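Local coordinates for protein putative ABC transporter subunit, substrate-binding component (Rhodopseudomonas palustris, PDB 4EVR) that binds benzoate in a cleft and is probably the substrate-binding component of an ABC transporter that takes up aromatic acids, at residues L22-G27 with G88-G93; V111-A116 with T131-G136; T156-Y161 with Y211-G216; P238-D243 with V259-S264; A269-F274 with A327-P332. All coordinates share one frame; numbering follows the deposited sequence. Where two conformers were deposited one is given.

Contact 1 of 5, residues L22-G27 with G88-G93. With BEZ (benzoic acid), chain B.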
# COMPACT_ATOMS: atom_id res chain seq x y z
N LEU A 22 -4.98 12.11 -6.40
CA LEU A 22 -4.04 12.77 -5.48
C LEU A 22 -2.95 11.79 -5.13
O LEU A 22 -3.22 10.85 -4.38
CB LEU A 22 -4.77 13.20 -4.22
CG LEU A 22 -3.92 14.09 -3.27
CD1 LEU A 22 -3.51 15.40 -3.95
CD2 LEU A 22 -4.61 14.30 -1.92
N LEU A 23 -1.74 11.95 -5.72
CA LEU A 23 -0.67 11.03 -5.54
C LEU A 23 0.64 11.74 -5.52
O LEU A 23 0.77 12.85 -6.03
CB LEU A 23 -0.65 10.01 -6.70
CG LEU A 23 -1.84 9.04 -6.75
CD1 LEU A 23 -1.79 8.26 -8.06
CD2 LEU A 23 -1.81 8.09 -5.55
N PRO A 24 1.66 11.08 -5.00
CA PRO A 24 2.98 11.68 -5.01
C PRO A 24 3.62 11.49 -6.39
O PRO A 24 3.92 10.37 -6.78
CB PRO A 24 3.73 10.88 -3.96
CG PRO A 24 3.10 9.61 -3.86
CD PRO A 24 1.65 9.81 -4.25
N TYR A 25 3.87 12.59 -7.11
CA TYR A 25 4.58 12.51 -8.41
C TYR A 25 6.01 13.07 -8.27
O TYR A 25 6.74 13.25 -9.24
CB TYR A 25 3.80 13.22 -9.47
CG TYR A 25 2.51 12.48 -9.76
CD1 TYR A 25 2.52 11.28 -10.45
CD2 TYR A 25 1.28 13.04 -9.45
CE1 TYR A 25 1.34 10.61 -10.75
CE2 TYR A 25 0.09 12.37 -9.73
CZ TYR A 25 0.12 11.15 -10.40
OH TYR A 25 -1.06 10.51 -10.73
N SER A 26 6.40 13.38 -7.05
CA SER A 26 7.77 13.88 -6.75
C SER A 26 8.16 13.37 -5.38
O SER A 26 7.28 13.00 -4.62
CB SER A 26 7.86 15.40 -6.80
OG SER A 26 7.00 16.01 -5.86
N GLY A 27 9.43 13.50 -5.00
CA GLY A 27 9.84 13.05 -3.68
C GLY A 27 10.10 11.57 -3.67
O GLY A 27 9.95 10.85 -4.69
N GLY A 88 -6.88 8.46 -3.94
CA GLY A 88 -5.58 8.75 -3.31
C GLY A 88 -5.49 8.30 -1.87
O GLY A 88 -6.51 8.00 -1.28
N THR A 89 -4.33 8.27 -1.22
CA THR A 89 -3.01 8.59 -1.75
C THR A 89 -2.04 7.57 -1.17
O THR A 89 -2.46 6.52 -0.67
CB THR A 89 -2.64 10.04 -1.43
OG1 THR A 89 -1.37 10.27 -2.08
CG2 THR A 89 -2.58 10.30 -0.00
N VAL A 90 -0.78 7.82 -1.31
CA VAL A 90 0.28 6.92 -0.83
C VAL A 90 0.63 7.15 0.65
O VAL A 90 0.68 6.17 1.36
CB VAL A 90 1.55 7.04 -1.70
CG1 VAL A 90 2.72 6.35 -1.07
CG2 VAL A 90 1.27 6.52 -3.07
N HIS A 91 0.91 8.40 1.08
CA HIS A 91 1.41 8.72 2.41
C HIS A 91 0.24 8.80 3.40
O HIS A 91 -0.71 9.53 3.19
CB HIS A 91 2.21 10.04 2.37
CG HIS A 91 2.85 10.50 3.64
ND1 HIS A 91 2.10 10.93 4.71
CD2 HIS A 91 4.16 10.65 3.93
CE1 HIS A 91 2.99 11.37 5.60
NE2 HIS A 91 4.24 11.28 5.13
N SER A 92 0.30 7.99 4.45
CA SER A 92 -0.79 7.91 5.45
C SER A 92 -1.15 9.24 6.12
O SER A 92 -2.30 9.40 6.53
CB SER A 92 -0.43 6.93 6.56
OG SER A 92 -0.71 5.58 6.24
N GLY A 93 -0.21 10.16 6.29
CA GLY A 93 -0.55 11.46 6.92
C GLY A 93 -1.35 12.30 5.94
O GLY A 93 -2.42 12.81 6.26
C BEZ B . 1.83 4.80 4.08
O1 BEZ B . 0.67 4.43 4.43
O2 BEZ B . 2.32 5.93 4.38
C1 BEZ B . 2.65 3.96 3.17
C2 BEZ B . 3.62 4.55 2.33
C3 BEZ B . 4.38 3.76 1.47
C4 BEZ B . 4.17 2.38 1.52
C5 BEZ B . 3.21 1.80 2.37
C6 BEZ B . 2.43 2.57 3.18

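Contact 2 of 5, residues V111-A116 with T131-G136. With BEZ (benzoic acid), chain B.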
# COMPACT_ATOMS: atom_id res chain seq x y z
N VAL A 111 -8.86 4.65 -1.63
CA VAL A 111 -7.50 4.72 -1.12
C VAL A 111 -6.70 3.59 -1.73
O VAL A 111 -6.97 2.44 -1.40
CB VAL A 111 -7.47 4.66 0.42
CG1 VAL A 111 -6.05 4.79 0.93
CG2 VAL A 111 -8.34 5.78 0.97
N PRO A 112 -5.74 3.89 -2.64
CA PRO A 112 -5.04 2.82 -3.39
C PRO A 112 -3.67 2.44 -2.77
O PRO A 112 -2.90 1.74 -3.36
CB PRO A 112 -4.90 3.44 -4.76
CG PRO A 112 -4.55 4.86 -4.47
CD PRO A 112 -5.41 5.21 -3.21
N ASN A 113 -3.32 3.00 -1.58
CA ASN A 113 -2.13 2.58 -0.87
C ASN A 113 -2.18 2.87 0.58
O ASN A 113 -2.07 1.96 1.37
CB ASN A 113 -0.85 3.19 -1.41
CG ASN A 113 0.35 2.60 -0.72
OD1 ASN A 113 0.66 1.41 -0.87
ND2 ASN A 113 0.99 3.34 0.18
N ALA A 114 -2.24 4.15 0.95
CA ALA A 114 -2.10 4.57 2.36
C ALA A 114 -2.77 3.61 3.32
O ALA A 114 -3.97 3.42 3.27
CB ALA A 114 -2.67 5.96 2.53
N GLY A 115 -2.00 3.03 4.20
CA GLY A 115 -2.51 2.03 5.15
C GLY A 115 -2.95 2.56 6.48
O GLY A 115 -3.29 1.76 7.35
N ALA A 116 -3.05 3.89 6.65
CA ALA A 116 -3.46 4.49 7.93
C ALA A 116 -4.60 3.67 8.57
O ALA A 116 -5.65 3.49 7.95
CB ALA A 116 -3.89 5.93 7.74
N THR A 131 -8.20 -0.33 -1.42
CA THR A 131 -7.83 -1.51 -2.16
C THR A 131 -6.44 -2.04 -1.80
O THR A 131 -6.01 -3.02 -2.39
CB THR A 131 -7.84 -1.21 -3.64
OG1 THR A 131 -6.90 -0.17 -3.90
CG2 THR A 131 -9.21 -0.92 -4.16
N SER A 132 -5.83 -1.50 -0.73
CA SER A 132 -4.47 -1.84 -0.34
C SER A 132 -4.44 -2.76 0.88
O SER A 132 -4.58 -3.97 0.72
CB SER A 132 -3.69 -0.54 -0.19
OG SER A 132 -4.23 0.29 0.79
N PHE A 133 -4.37 -2.22 2.07
CA PHE A 133 -4.15 -2.95 3.30
C PHE A 133 -4.25 -1.97 4.46
O PHE A 133 -4.23 -0.74 4.20
CB PHE A 133 -2.75 -3.57 3.31
CG PHE A 133 -1.66 -2.50 3.23
CD1 PHE A 133 -1.29 -1.94 2.02
CD2 PHE A 133 -1.07 -2.00 4.39
CE1 PHE A 133 -0.48 -0.80 1.99
CE2 PHE A 133 -0.24 -0.92 4.35
CZ PHE A 133 0.03 -0.30 3.16
N ALA A 134 -4.20 -2.47 5.71
CA ALA A 134 -4.12 -1.64 6.91
C ALA A 134 -2.74 -1.84 7.54
O ALA A 134 -2.27 -2.99 7.65
CB ALA A 134 -5.20 -1.99 7.93
N ASN A 135 -2.10 -0.75 7.97
CA ASN A 135 -0.72 -0.76 8.54
C ASN A 135 -0.56 -1.76 9.66
O ASN A 135 0.40 -2.55 9.68
CB ASN A 135 -0.33 0.67 9.06
CG ASN A 135 -0.13 1.65 8.01
OD1 ASN A 135 0.31 1.28 6.91
ND2 ASN A 135 -0.36 2.96 8.33
N GLY A 136 -1.46 -1.69 10.62
CA GLY A 136 -1.43 -2.55 11.82
C GLY A 136 -1.49 -4.03 11.48
O GLY A 136 -0.69 -4.83 11.96
C BEZ B . 1.83 4.80 4.08
O1 BEZ B . 0.67 4.43 4.43
O2 BEZ B . 2.32 5.93 4.38
C1 BEZ B . 2.65 3.96 3.17
C2 BEZ B . 3.62 4.55 2.33
C3 BEZ B . 4.38 3.76 1.47
C4 BEZ B . 4.17 2.38 1.52
C5 BEZ B . 3.21 1.80 2.37
C6 BEZ B . 2.43 2.57 3.18

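Contact 3 of 5, residues T156-Y161 with Y211-G216. With BEZ (benzoic acid), chain B.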
# COMPACT_ATOMS: atom_id res chain seq x y z
N THR A 156 13.81 -2.20 15.46
CA THR A 156 12.97 -1.68 14.35
C THR A 156 13.59 -0.38 13.82
O THR A 156 14.30 0.34 14.56
CB THR A 156 11.51 -1.49 14.75
OG1 THR A 156 11.38 -0.34 15.57
CG2 THR A 156 10.95 -2.73 15.47
N VAL A 157 13.41 -0.11 12.54
CA VAL A 157 13.93 1.11 11.94
C VAL A 157 12.86 1.62 10.95
O VAL A 157 12.46 0.88 10.07
CB VAL A 157 15.28 1.01 11.22
CG1 VAL A 157 15.82 2.44 10.88
CG2 VAL A 157 16.27 0.28 12.04
N THR A 158 12.43 2.87 11.06
CA THR A 158 11.46 3.41 10.10
C THR A 158 11.45 4.92 10.16
O THR A 158 12.19 5.51 10.92
CB THR A 158 10.04 2.83 10.39
OG1 THR A 158 9.15 3.14 9.33
CG2 THR A 158 9.46 3.31 11.66
N TRP A 159 10.56 5.53 9.40
CA TRP A 159 10.32 6.98 9.42
C TRP A 159 9.31 7.36 10.52
O TRP A 159 8.38 6.57 10.86
CB TRP A 159 9.78 7.44 8.06
CG TRP A 159 10.85 7.57 7.00
CD1 TRP A 159 12.01 8.26 7.10
CD2 TRP A 159 10.75 7.15 5.64
NE1 TRP A 159 12.62 8.34 5.87
CE2 TRP A 159 11.87 7.66 4.95
CE3 TRP A 159 9.80 6.41 4.91
CZ2 TRP A 159 12.10 7.40 3.59
CZ3 TRP A 159 9.98 6.21 3.57
CH2 TRP A 159 11.13 6.69 2.92
N LYS A 160 9.50 8.57 11.09
CA LYS A 160 8.65 9.13 12.17
C LYS A 160 7.36 9.72 11.62
O LYS A 160 7.20 10.95 11.48
CB LYS A 160 9.39 10.18 12.96
CG LYS A 160 8.78 10.40 14.34
CD LYS A 160 9.71 11.31 15.19
CE LYS A 160 9.28 11.46 16.63
NZ LYS A 160 7.89 11.98 16.73
N TYR A 161 6.45 8.84 11.19
CA TYR A 161 5.13 9.30 10.81
C TYR A 161 4.16 8.15 11.03
O TYR A 161 4.58 7.05 11.32
CB TYR A 161 5.10 9.95 9.41
CG TYR A 161 5.00 9.00 8.25
CD1 TYR A 161 3.81 8.85 7.54
CD2 TYR A 161 6.14 8.37 7.75
CE1 TYR A 161 3.73 8.01 6.42
CE2 TYR A 161 6.08 7.53 6.63
CZ TYR A 161 4.88 7.40 5.93
OH TYR A 161 4.78 6.50 4.87
N TYR A 211 13.71 -5.20 11.58
CA TYR A 211 12.41 -4.97 10.94
C TYR A 211 12.44 -3.55 10.52
O TYR A 211 12.55 -2.69 11.38
CB TYR A 211 11.30 -5.22 11.93
CG TYR A 211 9.93 -4.89 11.45
CD1 TYR A 211 9.20 -5.81 10.72
CD2 TYR A 211 9.35 -3.66 11.73
CE1 TYR A 211 7.90 -5.52 10.29
CE2 TYR A 211 8.06 -3.35 11.30
CZ TYR A 211 7.32 -4.30 10.61
OH TYR A 211 6.01 -4.05 10.25
N ALA A 212 12.36 -3.28 9.22
CA ALA A 212 12.41 -1.96 8.68
C ALA A 212 11.20 -1.67 7.83
O ALA A 212 10.81 -2.53 7.04
CB ALA A 212 13.64 -1.76 7.81
N PHE A 213 10.61 -0.50 7.99
CA PHE A 213 9.66 -0.00 7.02
C PHE A 213 10.26 1.24 6.36
O PHE A 213 10.46 2.32 6.99
CB PHE A 213 8.26 0.29 7.60
CG PHE A 213 7.40 1.09 6.62
CD1 PHE A 213 7.15 0.60 5.34
CD2 PHE A 213 7.08 2.44 6.86
CE1 PHE A 213 6.44 1.37 4.40
CE2 PHE A 213 6.45 3.21 5.90
CZ PHE A 213 6.19 2.70 4.66
N PHE A 214 10.50 1.10 5.07
CA PHE A 214 10.83 2.20 4.15
C PHE A 214 10.13 1.81 2.84
O PHE A 214 9.75 0.67 2.68
CB PHE A 214 12.33 2.46 3.95
CG PHE A 214 13.01 2.93 5.22
CD1 PHE A 214 12.88 4.23 5.66
CD2 PHE A 214 13.78 2.05 5.97
CE1 PHE A 214 13.49 4.64 6.84
CE2 PHE A 214 14.38 2.47 7.15
CZ PHE A 214 14.21 3.76 7.57
N SER A 215 10.02 2.74 1.91
CA SER A 215 9.46 2.42 0.61
C SER A 215 10.02 3.44 -0.39
O SER A 215 10.50 4.46 -0.00
CB SER A 215 7.95 2.45 0.66
OG SER A 215 7.41 1.74 -0.43
N GLY A 216 9.94 3.14 -1.65
CA GLY A 216 10.38 4.07 -2.69
C GLY A 216 11.86 4.34 -2.63
O GLY A 216 12.65 3.41 -2.48
C BEZ B . 1.83 4.80 4.08
O1 BEZ B . 0.67 4.43 4.43
O2 BEZ B . 2.32 5.93 4.38
C1 BEZ B . 2.65 3.96 3.17
C2 BEZ B . 3.62 4.55 2.33
C3 BEZ B . 4.38 3.76 1.47
C4 BEZ B . 4.17 2.38 1.52
C5 BEZ B . 3.21 1.80 2.37
C6 BEZ B . 2.43 2.57 3.18

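Contact 4 of 5, residues P238-D243 with V259-S264. With BEZ (benzoic acid), chain B.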
# COMPACT_ATOMS: atom_id res chain seq x y z
N PRO A 238 7.73 -5.37 6.13
CA PRO A 238 6.57 -5.45 5.21
C PRO A 238 7.14 -5.35 3.81
O PRO A 238 8.22 -4.70 3.60
CB PRO A 238 5.71 -4.24 5.59
CG PRO A 238 6.71 -3.25 6.11
CD PRO A 238 7.80 -4.05 6.78
N GLY A 239 6.42 -5.86 2.85
CA GLY A 239 6.89 -5.93 1.47
C GLY A 239 7.17 -4.69 0.74
O GLY A 239 7.82 -4.71 -0.30
N PHE A 240 6.64 -3.61 1.24
CA PHE A 240 6.94 -2.29 0.65
C PHE A 240 8.43 -2.02 0.70
O PHE A 240 8.93 -1.20 -0.09
CB PHE A 240 6.22 -1.21 1.47
CG PHE A 240 4.82 -1.59 1.83
CD1 PHE A 240 3.88 -1.78 0.85
CD2 PHE A 240 4.47 -1.83 3.14
CE1 PHE A 240 2.63 -2.20 1.16
CE2 PHE A 240 3.18 -2.22 3.45
CZ PHE A 240 2.30 -2.48 2.47
N LEU A 241 9.16 -2.68 1.62
CA LEU A 241 10.63 -2.48 1.69
C LEU A 241 11.33 -2.94 0.42
O LEU A 241 12.35 -2.39 0.10
CB LEU A 241 11.15 -3.24 2.91
CG LEU A 241 12.66 -3.17 3.17
CD1 LEU A 241 13.09 -1.77 3.50
CD2 LEU A 241 13.03 -4.17 4.19
N THR A 242 10.76 -3.93 -0.31
CA THR A 242 11.39 -4.41 -1.54
C THR A 242 10.60 -4.20 -2.76
O THR A 242 11.19 -4.24 -3.85
CB THR A 242 11.74 -5.95 -1.41
OG1 THR A 242 10.55 -6.64 -1.05
CG2 THR A 242 12.79 -6.19 -0.29
N ASP A 243 9.19 -4.05 -2.68
CA ASP A 243 8.49 -4.01 -3.94
C ASP A 243 8.83 -2.82 -4.81
O ASP A 243 8.78 -1.70 -4.36
CB ASP A 243 6.97 -4.05 -3.70
CG ASP A 243 6.42 -5.43 -4.00
OD1 ASP A 243 6.99 -6.42 -3.48
OD2 ASP A 243 5.44 -5.52 -4.76
N VAL A 259 6.89 -9.83 4.15
CA VAL A 259 5.52 -10.30 4.14
C VAL A 259 4.66 -9.27 3.38
O VAL A 259 4.72 -8.07 3.62
CB VAL A 259 5.01 -10.56 5.54
CG1 VAL A 259 3.50 -10.82 5.50
CG2 VAL A 259 5.75 -11.76 6.19
N LEU A 260 3.86 -9.75 2.44
CA LEU A 260 3.03 -8.88 1.62
C LEU A 260 1.82 -9.66 1.10
O LEU A 260 1.90 -10.87 0.89
CB LEU A 260 3.86 -8.34 0.45
CG LEU A 260 3.34 -7.08 -0.21
CD1 LEU A 260 3.26 -5.94 0.78
CD2 LEU A 260 4.16 -6.73 -1.42
N HIS A 261 0.80 -8.92 0.75
CA HIS A 261 -0.47 -9.42 0.18
C HIS A 261 -0.38 -9.58 -1.35
O HIS A 261 -1.37 -9.83 -2.01
CB HIS A 261 -1.62 -8.48 0.56
CG HIS A 261 -1.28 -7.03 0.29
ND1 HIS A 261 -0.30 -6.35 1.03
CD2 HIS A 261 -1.80 -6.17 -0.60
CE1 HIS A 261 -0.27 -5.12 0.54
NE2 HIS A 261 -1.14 -4.97 -0.44
N TYR A 262 0.82 -9.53 -1.91
CA TYR A 262 1.05 -9.75 -3.35
C TYR A 262 2.44 -10.32 -3.54
O TYR A 262 3.41 -9.95 -2.82
CB TYR A 262 0.95 -8.45 -4.13
CG TYR A 262 1.14 -8.62 -5.63
CD1 TYR A 262 0.27 -9.42 -6.37
CD2 TYR A 262 2.30 -8.17 -6.28
CE1 TYR A 262 0.47 -9.66 -7.73
CE2 TYR A 262 2.49 -8.40 -7.65
CZ TYR A 262 1.54 -9.07 -8.38
OH TYR A 262 1.81 -9.37 -9.72
N VAL A 263 2.55 -11.24 -4.52
CA VAL A 263 3.82 -11.80 -4.96
C VAL A 263 3.73 -11.84 -6.45
O VAL A 263 2.71 -12.28 -6.97
CB VAL A 263 4.22 -13.20 -4.44
CG1 VAL A 263 5.74 -13.44 -4.65
CG2 VAL A 263 3.81 -13.42 -3.02
N SER A 264 4.79 -11.42 -7.17
CA SER A 264 4.74 -11.36 -8.64
C SER A 264 4.48 -12.71 -9.32
O SER A 264 3.87 -12.75 -10.40
CB SER A 264 6.02 -10.75 -9.20
OG SER A 264 7.16 -11.59 -9.09
C BEZ B . 1.83 4.80 4.08
O1 BEZ B . 0.67 4.43 4.43
O2 BEZ B . 2.32 5.93 4.38
C1 BEZ B . 2.65 3.96 3.17
C2 BEZ B . 3.62 4.55 2.33
C3 BEZ B . 4.38 3.76 1.47
C4 BEZ B . 4.17 2.38 1.52
C5 BEZ B . 3.21 1.80 2.37
C6 BEZ B . 2.43 2.57 3.18

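Contact 5 of 5, residues A269-F274 with A327-P332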
# COMPACT_ATOMS: atom_id res chain seq x y z
N ALA A 269 -5.03 -16.73 -13.00
CA ALA A 269 -5.13 -16.24 -14.37
C ALA A 269 -5.14 -14.70 -14.47
O ALA A 269 -4.63 -14.14 -15.46
CB ALA A 269 -6.37 -16.82 -15.01
N GLU A 270 -5.76 -14.01 -13.52
CA GLU A 270 -5.80 -12.54 -13.52
C GLU A 270 -4.42 -11.94 -13.35
O GLU A 270 -4.05 -11.09 -14.16
CB GLU A 270 -6.71 -12.03 -12.40
CG GLU A 270 -6.82 -10.53 -12.27
CD GLU A 270 -7.62 -9.84 -13.33
OE1 GLU A 270 -8.42 -10.51 -14.02
OE2 GLU A 270 -7.51 -8.59 -13.42
N ASN A 271 -3.59 -12.46 -12.49
CA ASN A 271 -2.21 -11.96 -12.39
C ASN A 271 -1.44 -12.28 -13.65
O ASN A 271 -0.63 -11.48 -14.08
CB ASN A 271 -1.45 -12.60 -11.23
CG ASN A 271 -0.22 -11.87 -10.89
OD1 ASN A 271 -0.23 -10.64 -10.86
ND2 ASN A 271 0.90 -12.60 -10.64
N GLN A 272 -1.59 -13.48 -14.21
CA GLN A 272 -0.80 -13.71 -15.40
C GLN A 272 -1.17 -12.77 -16.52
O GLN A 272 -0.26 -12.30 -17.24
CB GLN A 272 -0.89 -15.17 -15.84
CG GLN A 272 -0.18 -16.03 -14.80
CD GLN A 272 0.00 -17.44 -15.25
OE1 GLN A 272 0.73 -17.73 -16.21
NE2 GLN A 272 -0.73 -18.40 -14.63
N ALA A 273 -2.46 -12.47 -16.70
CA ALA A 273 -2.85 -11.55 -17.77
C ALA A 273 -2.41 -10.10 -17.44
O ALA A 273 -1.99 -9.35 -18.32
CB ALA A 273 -4.35 -11.59 -18.00
N PHE A 274 -2.51 -9.72 -16.18
CA PHE A 274 -2.16 -8.37 -15.74
C PHE A 274 -0.65 -8.09 -15.92
O PHE A 274 -0.19 -7.00 -16.43
CB PHE A 274 -2.63 -8.17 -14.27
CG PHE A 274 -2.06 -6.95 -13.62
CD1 PHE A 274 -2.42 -5.68 -14.04
CD2 PHE A 274 -1.13 -7.06 -12.59
CE1 PHE A 274 -1.88 -4.56 -13.42
CE2 PHE A 274 -0.59 -5.94 -12.00
CZ PHE A 274 -0.96 -4.70 -12.41
N ALA A 327 -11.96 -10.61 -9.61
CA ALA A 327 -10.67 -11.23 -9.57
C ALA A 327 -9.58 -10.20 -9.56
O ALA A 327 -9.42 -9.43 -10.51
CB ALA A 327 -10.48 -12.17 -10.75
N SER A 328 -8.76 -10.18 -8.53
CA SER A 328 -7.57 -9.29 -8.48
C SER A 328 -6.34 -10.07 -8.94
O SER A 328 -6.29 -11.28 -8.74
CB SER A 328 -7.37 -8.75 -7.04
OG SER A 328 -6.06 -8.28 -6.75
N PRO A 329 -5.23 -9.43 -9.37
CA PRO A 329 -3.98 -10.15 -9.47
C PRO A 329 -3.59 -10.87 -8.17
O PRO A 329 -2.89 -11.87 -8.23
CB PRO A 329 -3.00 -9.05 -9.80
CG PRO A 329 -3.81 -8.10 -10.61
CD PRO A 329 -5.03 -8.03 -9.75
N ARG A 330 -4.11 -10.42 -6.99
CA ARG A 330 -3.82 -11.07 -5.72
C ARG A 330 -4.60 -12.36 -5.48
O ARG A 330 -4.16 -13.23 -4.71
CB ARG A 330 -4.19 -10.14 -4.57
CG ARG A 330 -3.30 -8.97 -4.50
CD ARG A 330 -3.82 -8.04 -3.45
NE ARG A 330 -4.74 -7.09 -4.06
CZ ARG A 330 -5.10 -5.93 -3.53
NH1 ARG A 330 -4.83 -5.67 -2.28
NH2 ARG A 330 -5.82 -5.07 -4.24
N GLY A 331 -5.77 -12.48 -6.13
CA GLY A 331 -6.73 -13.52 -5.82
C GLY A 331 -8.12 -12.93 -5.80
O GLY A 331 -8.32 -11.80 -6.23
N PRO A 332 -9.07 -13.61 -5.15
CA PRO A 332 -10.43 -13.05 -5.06
C PRO A 332 -10.39 -11.76 -4.27
O PRO A 332 -9.84 -11.77 -3.18
CB PRO A 332 -11.26 -14.14 -4.34
CG PRO A 332 -10.32 -15.20 -3.92
CD PRO A 332 -8.98 -14.98 -4.60

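Contact 1 of 5, residues L22-G27 with G88-G93
Pro24 and Val90 form the apolar meeting point of the two segments. Their side chains cross at about a right angle, with CD of Pro24 3.5 Å from CG2 of Val90. The torsion of Val90 gives its methyls separate tasks: CG1, anti to the backbone N (chi1 168°), approaches C2 of the benzoic acid at 4.0 Å, while CG2, beside the N, meets the proline ring. A branched valine can thus serve both neighbours at once. Two residues on, Ser92 holds the ligand's carboxylate through two bonds. Its backbone N donates to O2 of the benzoic acid at 2.9 Å in a fairly straight bond (160°), and its OG donates to O1 at 2.6 Å. The carboxylate therefore lies at the start of helix 92-105, where the helix dipole would probably ease its negative charge. His91 sits at the N-cap and accepts at ND1 from Gly93 N (2.9 Å). Farther back, Leu22 O lies 3.3 Å from CA of Gly88, where any CB would run into that oxygen. A cis peptide joins Gly88 to Thr89, whose OG1 is hydrogen-bonded to Asp63. Strands 17-23 and 85-88 are parallel neighbours in one sheet; helix 30-46 packs on Leu23 and Val90, and helices 67-79 and 92-105 pack on Leu22.

Contact 2 of 5, residues V111-A116 with T131-G136
Asn113 and Phe133 run alongside each other toward the benzoic acid, the amide turned 68° from the phenyl plane. The amide's OD1 sits in plane at the phenyl edge, 3.8 Å from CE1 of Phe133. Hydrogen bonds from Gln292 to OD1 and from ND2 to Val90 O fix the amide's orientation. ND2 of Asn113 lies 3.4 Å from the ligand's C6, and CZ of Phe133 meets the same carbon edge-on at 3.7 Å. OG of Ser132 donates to Asn113 O at 2.8 Å from well above the carbonyl plane (58°). Segment 131-136 leads from strand 128-130 of one lobe into helix 135-148, which packs against the other, consistent with an interlobe crossover of a periplasmic binding protein. Gly115 suits its place because a CB would strike both the Phe133 ring and OD1 of Asn135. Its N donates to O1 of the benzoic acid at 3.0 Å; its O accepts from Asn135 N at 2.8 Å, nearly straight (167°). Asn135 OD1 is buried without a polar partner; ND2 is hydrogen-bonded to Glu166.

Contact 3 of 5, residues T156-Y161 with Y211-G216
Thr158 and Phe213 mark the tight half of the contact, where OG1 of the threonine, anti to its own N (chi1 -169°), donates to Phe213 O at 2.8 Å. Just before them the strands run parallel, joined by Val157 N to Tyr211 O (3.0 Å) and Phe213 N to Val157 O (3.1 Å). Phe214 turns its edge to the face of the Trp159 indole, a T-shaped pair with planes at 85° and CD1 of Phe214 3.5 Å above the Trp159 ring plane. Exchanging Trp159 for an alanine would probably leave the Phe214 edge without its facing ring and Asp192 O without its indole N-H donor. Beyond this pair the segments separate: Lys160 is exposed, and Tyr161 OH lies a loose 3.8 Å from CE2 of Phe213. Tyr161 OH still donates to O2 of the benzoic acid at 2.6 Å, and Phe213 presents its edge to the ligand's ring. Binding from the C-terminal ends of parallel strands is characteristic of an alpha/beta lobe in a periplasmic binding protein.

Contact 4 of 5, residues P238-D243 with V259-S264
Gly239 O is gripped by two backbone donors, Asp243 N at 2.8 Å and Thr242 N at 3.0 Å, which close two overlapping turns at the end of the 3-10 segment 239-241. Across the contact, Gly239 N donates to Val259 O at 2.9 Å from 43° out of the carbonyl plane. Glycine fits here because a CB would collide with CB of Leu260. The turn presents Phe240, whose ring is sandwiched: C5 of the benzoic acid lies over the centre of one face, 3.7 Å above the plane, while CD1 of Leu260 makes a CH-pi contact with the opposite face, 4.2 Å from the Phe240 centroid. CZ of Phe240 lies at the edge of the imidazole, 4.2 Å from CE1 of His261. NE2 of the histidine is hydrogen-bonded to Gln292, which would limit its rotation. CG of Leu260 is anti to the backbone N (chi1 -159°), which carries its other methyl, CD2, to within 3.5 Å of OD1 of Asp243; this buried carboxylate is answered by a salt bridge to Arg348 and a bond from Val288 N. Leu260 thus backs the aromatic wall of the benzoate site, built on loops that follow adjacent parallel strands of the second lobe.

Contact 5 of 5, residues A269-F274 with A327-P332
With CG anti to the backbone N in both Asn271 (chi1 -165°) and Phe274 (chi1 167°), helix 269-282 lays these side chains against Pro329. CD2 of Phe274 meets CG of Pro329 at 3.5 Å, the proline coming in obliquely to the ring. Asn271 crosses the same proline at about a right angle, its OD1 3.4 Å from CB of Pro329; that oxygen is hydrogen-bonded to Tyr262 OH. Glu270 bends at chi2 (73°), which brings its methylene CG within 3.3 Å of Ala327 O and leaves OE2 hydrogen-bonded to Trp294. Replacing Glu270 with an alanine would probably open a gap over Ala327 and Pro329 and leave the Trp294 indole N-H without its carboxylate partner. Ser328 OG accepts from Arg330 N at 2.9 Å, closing an ST turn, and from Arg330 NE at 3.2 Å. Asp295 is hydrogen-bonded to that hydroxyl and salt-bridged to the guanidinium. Gly331 suits the end of the turn because a CB would jam against the preceding carbonyl. With Ser328 N donating to Gly331 O at 2.8 Å, segment 327-332, packed against the helix, is a beta hairpin closed by a type I turn, whose second position the rigid proline fits.

Overall arrangement
From the N terminus the five contacts close their loops one after another; none nests within or crosses another. Contact 1 joins neighbouring strands of the first sheet, and contact 2 continues from it, tied on through Thr89 O to Ala114 N, before the chain passes into helix 135-148. Contact 3 then pairs strands of the second sheet, and contact 4 lies beside it in that sheet. Across the cleft, His91 packs on Tyr161, and Phe133 on Phe240 and His261, while benzoic acid touches contacts 1 to 4. Contact 5 is away from the ligand, fastening helix 269-282 to the hairpin and reaching contact 4 through Asn271 and contact 2 through Arg330.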